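Local atomic coordinates of cell wall surface anchor protein (Streptococcus agalactiae, PDB entry 4Z1P), a protein that probably acts as an adhesin on the surface of the bacterium, where an LPXTG motif would link it to the cell wall. Residues A[219-224]-A[250-255]; A[267-272]-A[276-281]; A[315-320]-A[324-329]. One frame throughout, in Å; residues are numbered along the deposited sequence.

Contact 1. Residues A[219-224]-A[250-255]; sequences GYDLFE and TLKDGT
K252 reaches D221 from the second position of a type I beta turn, L251 to G254, which lies between the short strands 249-250 and 256-257. Its backbone is far from the 219-224 loop, with the two nearest CA atoms, those of D221 and K252, 11.1 Å apart, and the side chain spans that gap. CB points toward the loop, and CG stands beside the backbone N and anti to the carbonyl carbon (chi1 -71°). From there the chain is fully extended, so CB, CG and CD act as a straight arm, and CE is the first atom to near the aspartate, 4.2 Å from D221 OD1. NZ comes to 3.7 Å from D221 OD1, a long salt bridge in which the two side chains meet at about a right angle.

A water bridges the long pair: it donates to D221 OD1 at 2.9 Å and accepts a weak bond from K252 NZ at 3.3 Å. Each charged end also has a partner of its own, since D221 OD1 forms a salt bridge with R292 and K252 NZ donates to the carbonyl O of A288. The pair therefore adds a water-assisted electrostatic link between two surface loops of the C-terminal beta domain, while burying little surface between the two segments.

K252 sits within the turn, and its backbone is also hydrogen-bonded to Q289. G254 N donates to L251 O at 3.1 Å, and G254 has a positive phi of 94°, which suits glycine. D253 OD1 accepts from T255 N, an Asx turn, and also from T255 OG1, both from the same face of the carboxylate plane. The T255 N to D253 OD1 bond is 2.8 Å long and nearly straight, 166° at the hydrogen.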
# COMPACT_ATOMS: atom_id res chain seq x y z
N GLY A 219 -7.32 -1.58 1.48
CA GLY A 219 -6.90 -2.61 2.40
C GLY A 219 -6.36 -2.09 3.70
O GLY A 219 -5.54 -2.75 4.31
N TYR A 220 -6.75 -0.88 4.11
CA TYR A 220 -6.25 -0.27 5.33
C TYR A 220 -7.30 0.67 5.88
O TYR A 220 -8.12 1.16 5.12
CB TYR A 220 -4.96 0.51 5.05
CG TYR A 220 -5.17 1.52 3.97
CD1 TYR A 220 -5.06 1.15 2.61
CD2 TYR A 220 -5.53 2.82 4.27
CE1 TYR A 220 -5.31 2.05 1.59
CE2 TYR A 220 -5.78 3.76 3.25
CZ TYR A 220 -5.67 3.39 1.93
OH TYR A 220 -5.95 4.30 0.92
N ASP A 221 -7.20 0.97 7.15
CA ASP A 221 -8.00 2.04 7.74
C ASP A 221 -7.26 3.36 7.78
O ASP A 221 -5.99 3.43 7.83
CB ASP A 221 -8.41 1.63 9.14
CG ASP A 221 -9.17 0.31 9.13
OD1 ASP A 221 -10.09 0.12 8.28
OD2 ASP A 221 -8.80 -0.57 9.90
N LEU A 222 -8.07 4.42 7.79
CA LEU A 222 -7.53 5.76 7.85
C LEU A 222 -7.20 6.11 9.26
O LEU A 222 -8.02 5.89 10.17
CB LEU A 222 -8.55 6.75 7.36
CG LEU A 222 -8.78 6.71 5.86
CD1 LEU A 222 -9.86 7.73 5.53
CD2 LEU A 222 -7.47 7.06 5.13
N PHE A 223 -6.02 6.69 9.43
CA PHE A 223 -5.67 7.34 10.68
C PHE A 223 -5.17 8.79 10.60
O PHE A 223 -5.11 9.46 11.61
CB PHE A 223 -4.68 6.49 11.43
CG PHE A 223 -3.36 6.35 10.76
CD1 PHE A 223 -2.36 7.28 10.99
CD2 PHE A 223 -3.11 5.26 9.95
CE1 PHE A 223 -1.13 7.16 10.37
CE2 PHE A 223 -1.87 5.13 9.31
CZ PHE A 223 -0.88 6.08 9.53
N GLU A 224 -4.80 9.28 9.40
CA GLU A 224 -4.38 10.64 9.21
C GLU A 224 -4.96 11.13 7.92
O GLU A 224 -4.85 10.46 6.91
CB GLU A 224 -2.87 10.75 9.15
CG GLU A 224 -2.34 12.10 8.72
CD GLU A 224 -0.84 12.21 8.77
OE1 GLU A 224 -0.18 11.29 8.28
OE2 GLU A 224 -0.30 13.22 9.29
N THR A 250 -19.86 6.42 4.32
CA THR A 250 -20.52 5.43 5.19
C THR A 250 -19.58 4.96 6.29
O THR A 250 -18.39 4.60 6.04
CB THR A 250 -21.07 4.26 4.34
OG1 THR A 250 -21.99 4.80 3.39
CG2 THR A 250 -21.77 3.16 5.20
N LEU A 251 -20.09 4.91 7.51
CA LEU A 251 -19.30 4.51 8.64
C LEU A 251 -19.45 3.00 8.80
O LEU A 251 -20.26 2.35 8.10
CB LEU A 251 -19.73 5.25 9.93
CG LEU A 251 -19.74 6.79 9.90
CD1 LEU A 251 -19.97 7.49 11.25
CD2 LEU A 251 -18.48 7.34 9.24
N LYS A 252 -18.71 2.46 9.73
CA LYS A 252 -18.78 1.00 10.01
C LYS A 252 -20.14 0.51 10.56
O LYS A 252 -20.57 -0.58 10.22
CB LYS A 252 -17.60 0.58 10.91
CG LYS A 252 -16.29 0.64 10.15
CD LYS A 252 -15.07 0.34 11.00
CE LYS A 252 -13.83 0.33 10.14
NZ LYS A 252 -12.61 0.29 10.99
N ASP A 253 -20.82 1.32 11.37
CA ASP A 253 -22.17 0.97 11.85
C ASP A 253 -23.27 1.12 10.76
O ASP A 253 -24.44 0.86 11.05
CB ASP A 253 -22.53 1.80 13.07
CG ASP A 253 -22.71 3.27 12.74
OD1 ASP A 253 -22.61 3.62 11.56
OD2 ASP A 253 -22.91 4.07 13.66
N GLY A 254 -22.90 1.55 9.54
CA GLY A 254 -23.86 1.79 8.46
C GLY A 254 -24.37 3.24 8.31
O GLY A 254 -25.00 3.56 7.33
N THR A 255 -24.08 4.11 9.26
CA THR A 255 -24.45 5.55 9.15
C THR A 255 -23.89 6.21 7.89
O THR A 255 -22.74 5.98 7.51
CB THR A 255 -23.84 6.25 10.36
OG1 THR A 255 -24.42 5.66 11.52
CG2 THR A 255 -24.08 7.76 10.37
O HOH W 1 -12.01 -2.03 8.79

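Contact 2. Residues A[267-272]-A[276-281]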
# COMPACT_ATOMS: atom_id res chain seq x y z
N THR A 267 -12.88 17.51 13.08
CA THR A 267 -11.58 18.11 12.79
C THR A 267 -11.12 19.05 13.82
O THR A 267 -11.89 19.46 14.70
CB THR A 267 -11.61 18.92 11.47
OG1 THR A 267 -12.43 20.09 11.62
CG2 THR A 267 -12.17 18.08 10.34
N GLU A 268 -9.84 19.41 13.71
CA GLU A 268 -9.20 20.41 14.55
C GLU A 268 -8.43 21.30 13.56
O GLU A 268 -7.73 20.79 12.65
CB GLU A 268 -8.21 19.77 15.56
CG GLU A 268 -8.82 19.03 16.77
CD GLU A 268 -9.77 19.89 17.64
OE1 GLU A 268 -10.65 19.30 18.33
OE2 GLU A 268 -9.66 21.15 17.66
N THR A 269 -8.58 22.61 13.73
CA THR A 269 -7.88 23.59 12.94
C THR A 269 -6.95 24.27 13.87
O THR A 269 -7.37 24.56 15.00
CB THR A 269 -8.87 24.59 12.37
OG1 THR A 269 -9.62 23.94 11.32
CG2 THR A 269 -8.12 25.76 11.80
N VAL A 270 -5.71 24.51 13.46
CA VAL A 270 -4.84 25.39 14.23
C VAL A 270 -4.19 26.35 13.30
O VAL A 270 -3.83 25.96 12.19
CB VAL A 270 -3.76 24.62 15.01
CG1 VAL A 270 -4.40 23.65 15.97
CG2 VAL A 270 -2.82 23.89 14.06
N TYR A 271 -4.04 27.60 13.73
CA TYR A 271 -3.43 28.59 12.91
C TYR A 271 -2.43 29.39 13.72
O TYR A 271 -2.78 29.94 14.77
CB TYR A 271 -4.46 29.54 12.26
CG TYR A 271 -3.79 30.55 11.32
CD1 TYR A 271 -2.95 30.12 10.30
CD2 TYR A 271 -3.95 31.94 11.47
CE1 TYR A 271 -2.30 31.02 9.44
CE2 TYR A 271 -3.30 32.86 10.59
CZ TYR A 271 -2.50 32.40 9.58
OH TYR A 271 -1.83 33.27 8.69
N ASN A 272 -1.20 29.43 13.23
CA ASN A 272 -0.17 30.25 13.82
C ASN A 272 -0.04 31.54 13.05
O ASN A 272 0.47 31.55 11.93
CB ASN A 272 1.16 29.49 13.85
CG ASN A 272 2.28 30.29 14.52
OD1 ASN A 272 2.32 31.54 14.50
ND2 ASN A 272 3.22 29.57 15.09
N GLY A 276 2.22 31.85 9.76
CA GLY A 276 1.35 31.60 8.59
C GLY A 276 0.97 30.14 8.46
O GLY A 276 0.29 29.74 7.52
N ARG A 277 1.38 29.32 9.43
CA ARG A 277 1.06 27.88 9.36
C ARG A 277 -0.35 27.54 9.81
O ARG A 277 -0.69 27.58 10.99
CB ARG A 277 2.05 27.04 10.17
CG ARG A 277 1.92 25.55 9.85
CD ARG A 277 2.62 24.71 10.91
NE ARG A 277 2.60 23.29 10.58
CZ ARG A 277 1.70 22.42 11.04
NH1 ARG A 277 0.71 22.78 11.87
NH2 ARG A 277 1.83 21.16 10.67
N TYR A 278 -1.16 27.14 8.83
CA TYR A 278 -2.50 26.63 9.06
C TYR A 278 -2.50 25.08 8.97
O TYR A 278 -1.79 24.53 8.15
CB TYR A 278 -3.36 27.18 7.92
CG TYR A 278 -4.73 26.59 7.80
CD1 TYR A 278 -4.94 25.43 7.08
CD2 TYR A 278 -5.82 27.16 8.44
CE1 TYR A 278 -6.17 24.85 6.98
CE2 TYR A 278 -7.09 26.59 8.32
CZ TYR A 278 -7.25 25.44 7.57
OH TYR A 278 -8.47 24.88 7.40
N GLU A 279 -3.26 24.39 9.83
CA GLU A 279 -3.45 22.95 9.66
C GLU A 279 -4.86 22.65 9.98
O GLU A 279 -5.41 23.16 10.98
CB GLU A 279 -2.54 22.16 10.58
CG GLU A 279 -2.88 20.69 10.60
CD GLU A 279 -2.08 19.99 11.66
OE1 GLU A 279 -2.72 19.47 12.60
OE2 GLU A 279 -0.85 20.03 11.54
N LEU A 280 -5.47 21.85 9.12
CA LEU A 280 -6.74 21.26 9.43
C LEU A 280 -6.56 19.73 9.41
O LEU A 280 -6.11 19.14 8.38
CB LEU A 280 -7.78 21.67 8.42
CG LEU A 280 -9.18 21.11 8.76
CD1 LEU A 280 -10.34 21.96 8.25
CD2 LEU A 280 -9.36 19.66 8.31
N ALA A 281 -6.92 19.07 10.51
CA ALA A 281 -6.66 17.64 10.67
C ALA A 281 -7.88 16.93 11.11
O ALA A 281 -8.57 17.38 12.05
CB ALA A 281 -5.51 17.37 11.65
O HOH W 2 -4.93 20.59 13.57
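V270 and E279 exchange a pair of backbone hydrogen bonds at the middle of a beta hairpin closed by a G1 beta bulge, V270 N to E279 O at 2.8 Å and E279 N to V270 O at 2.9 Å. E268 and A281 repeat the pattern one hydrogen-bonded pair away. At the turn, N272 faces both G276 and R277: N272 N donates to R277 O, and G276 N donates to N272 O at 2.8 Å. G276 takes a positive phi of 87° there.

On the face bearing V270, R277 and E279, the guanidinium of R277 grips a single oxygen of E279, two residues on in the same strand, NH1 and NH2 both reaching OE2, the latter at 3.0 Å. The other oxygen, E279 OE1, receives a water that also donates to E268 O, tying the carboxylate back to the first strand. V270 CG2 packs on E279 CB, and the two side chains run the same way.

The opposite face, with T269, Y271, Y278 and L280, turns toward strands 236-245 and 298-306 of the facing sheet. Y278 OH bonds to D300 and D241, and D241 also bonds T269 OG1. With CG anti to its backbone N (chi1 -177°), Y271 turns the CD1-CE1 edge of its ring to the second strand: CD1 sits 3.8 Å from Y278 CB, and G276 O meets the ring edge at CE1, 3.5 Å away.

Contact 3. Residues A[315-320]-A[324-329]; sequences TADFFV and KVKTET
The F319 ring and the aliphatic chain of K324 run side by side, with K324 CG over one ring face in a CH-pi contact, 4.1 Å from the centroid. K324 CG lies anti to its own backbone N (chi1 -180°) and the chain stays extended, which carries CD on past F319 CZ at 3.6 Å. F319 also makes a cation-pi contact with K226. The F318 ring, on the other side of the sheet, is met at its edge by V325 CG2, 3.9 Å from CD2, and stands edge-to-face with Y225 and F227.

Beyond F319, K324 goes on to the D317 carboxylate. The NZ to OD2 salt bridge is long at 3.8 Å, but a water bridges the two, donating to D317 OD2 and accepting from K324 NZ. D317 OD1 instead lies against the chain of K326, 3.3 Å from its CG.

The backbone ladder pairs F318 with V325 through two hydrogen bonds and then alters: A316 O still takes T327 N, but A316 N donates to T327 OG1 at 2.9 Å. That hydroxyl in turn donates to E328 O. T315 OG1 and T329 OG1 share a hydrogen bond of 2.8 Å.

This antiparallel hairpin forms one margin of a five-stranded sheet. Strand 311-320 is hydrogen-bonded to 225-230 on its inner flank and 323-333 is outermost, while E328 reaches H182 and K183 at the start of strand 182-186.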
# COMPACT_ATOMS: atom_id res chain seq x y z
N THR A 315 0.44 27.66 -1.31
CA THR A 315 0.60 26.19 -1.57
C THR A 315 0.18 25.42 -0.34
O THR A 315 0.22 25.94 0.77
CB THR A 315 2.06 25.76 -1.88
OG1 THR A 315 2.65 26.65 -2.82
CG2 THR A 315 2.13 24.33 -2.47
N ALA A 316 -0.22 24.17 -0.53
CA ALA A 316 -0.56 23.34 0.63
C ALA A 316 0.09 21.96 0.51
O ALA A 316 0.38 21.52 -0.61
CB ALA A 316 -2.07 23.22 0.76
N ASP A 317 0.35 21.35 1.64
CA ASP A 317 0.73 19.94 1.75
C ASP A 317 -0.50 19.17 2.25
O ASP A 317 -1.34 19.73 2.98
CB ASP A 317 1.80 19.78 2.81
CG ASP A 317 3.09 20.56 2.52
OD1 ASP A 317 3.46 20.76 1.37
OD2 ASP A 317 3.73 20.96 3.50
N PHE A 318 -0.56 17.89 1.91
CA PHE A 318 -1.65 17.02 2.29
C PHE A 318 -1.03 15.73 2.78
O PHE A 318 -0.11 15.22 2.12
CB PHE A 318 -2.50 16.72 1.06
CG PHE A 318 -3.59 15.73 1.30
CD1 PHE A 318 -4.74 16.08 2.00
CD2 PHE A 318 -3.43 14.43 0.91
CE1 PHE A 318 -5.73 15.15 2.23
CE2 PHE A 318 -4.43 13.49 1.11
CZ PHE A 318 -5.57 13.85 1.78
N PHE A 319 -1.52 15.21 3.90
CA PHE A 319 -1.02 13.96 4.47
C PHE A 319 -2.17 12.98 4.61
O PHE A 319 -3.20 13.31 5.21
CB PHE A 319 -0.41 14.18 5.85
CG PHE A 319 0.78 15.09 5.85
CD1 PHE A 319 0.62 16.46 5.72
CD2 PHE A 319 2.06 14.57 6.01
CE1 PHE A 319 1.71 17.31 5.73
CE2 PHE A 319 3.16 15.40 5.99
CZ PHE A 319 2.98 16.78 5.87
N VAL A 320 -1.99 11.76 4.10
CA VAL A 320 -2.92 10.69 4.36
C VAL A 320 -2.09 9.44 4.75
O VAL A 320 -1.20 9.04 4.01
CB VAL A 320 -3.87 10.42 3.18
CG1 VAL A 320 -3.12 10.17 1.87
CG2 VAL A 320 -4.79 9.24 3.46
N LYS A 324 2.78 12.13 2.13
CA LYS A 324 2.73 13.58 1.91
C LYS A 324 2.70 13.87 0.45
O LYS A 324 3.50 13.33 -0.31
CB LYS A 324 3.97 14.27 2.53
CG LYS A 324 3.99 15.80 2.34
CD LYS A 324 5.23 16.39 3.03
CE LYS A 324 5.58 17.70 2.41
NZ LYS A 324 6.56 18.42 3.29
N VAL A 325 1.80 14.75 0.01
CA VAL A 325 1.81 15.27 -1.36
C VAL A 325 1.52 16.78 -1.28
O VAL A 325 1.24 17.29 -0.19
CB VAL A 325 0.87 14.48 -2.28
CG1 VAL A 325 1.33 13.01 -2.38
CG2 VAL A 325 -0.54 14.48 -1.78
N LYS A 326 1.72 17.49 -2.39
CA LYS A 326 1.58 18.96 -2.43
C LYS A 326 0.61 19.34 -3.51
O LYS A 326 0.48 18.64 -4.54
CB LYS A 326 2.93 19.67 -2.70
CG LYS A 326 3.99 19.44 -1.65
CD LYS A 326 5.20 20.38 -1.83
CE LYS A 326 6.14 20.28 -0.64
NZ LYS A 326 7.55 20.67 -0.99
N THR A 327 -0.09 20.46 -3.28
CA THR A 327 -0.91 21.07 -4.30
C THR A 327 -0.08 21.88 -5.29
O THR A 327 1.13 22.14 -5.11
CB THR A 327 -1.90 22.10 -3.70
OG1 THR A 327 -1.18 23.18 -3.12
CG2 THR A 327 -2.73 21.42 -2.66
N GLU A 328 -0.79 22.39 -6.26
CA GLU A 328 -0.22 23.47 -7.07
C GLU A 328 0.10 24.74 -6.22
O GLU A 328 -0.40 24.93 -5.11
CB GLU A 328 -1.14 23.82 -8.18
CG GLU A 328 -1.50 22.65 -9.08
CD GLU A 328 -2.74 21.94 -8.60
OE1 GLU A 328 -3.06 22.10 -7.40
OE2 GLU A 328 -3.36 21.23 -9.42
N THR A 329 0.93 25.62 -6.77
CA THR A 329 1.08 26.97 -6.20
C THR A 329 0.18 27.86 -6.99
O THR A 329 0.23 27.86 -8.20
CB THR A 329 2.54 27.44 -6.29
OG1 THR A 329 3.33 26.54 -5.51
CG2 THR A 329 2.70 28.86 -5.73
O HOH W 3 6.27 21.28 2.64

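In the fold
All three contacts belong to the C-terminal beta domain. Contacts 2 and 3 are hairpins at the two margins of the same five-stranded sheet, with strand 225-230 between them, and their centres lie about 14 Å apart. Contact 1 joins surface loops: 219-224 leads into that middle strand, and L222 packs on V320, and E224 on F319 and V320, of contact 3. Chemistry follows position. The two hairpins rest on backbone ladders and bury several residues each, contact 2 turning tyrosines and L280 toward the facing sheet and contact 3 burying A316, D317 and F318. Contact 1 buries neither of its touching residues and depends on a long, water-bridged ion pair, an arrangement that recurs beside the hydrogen-bonded ladder in contact 3.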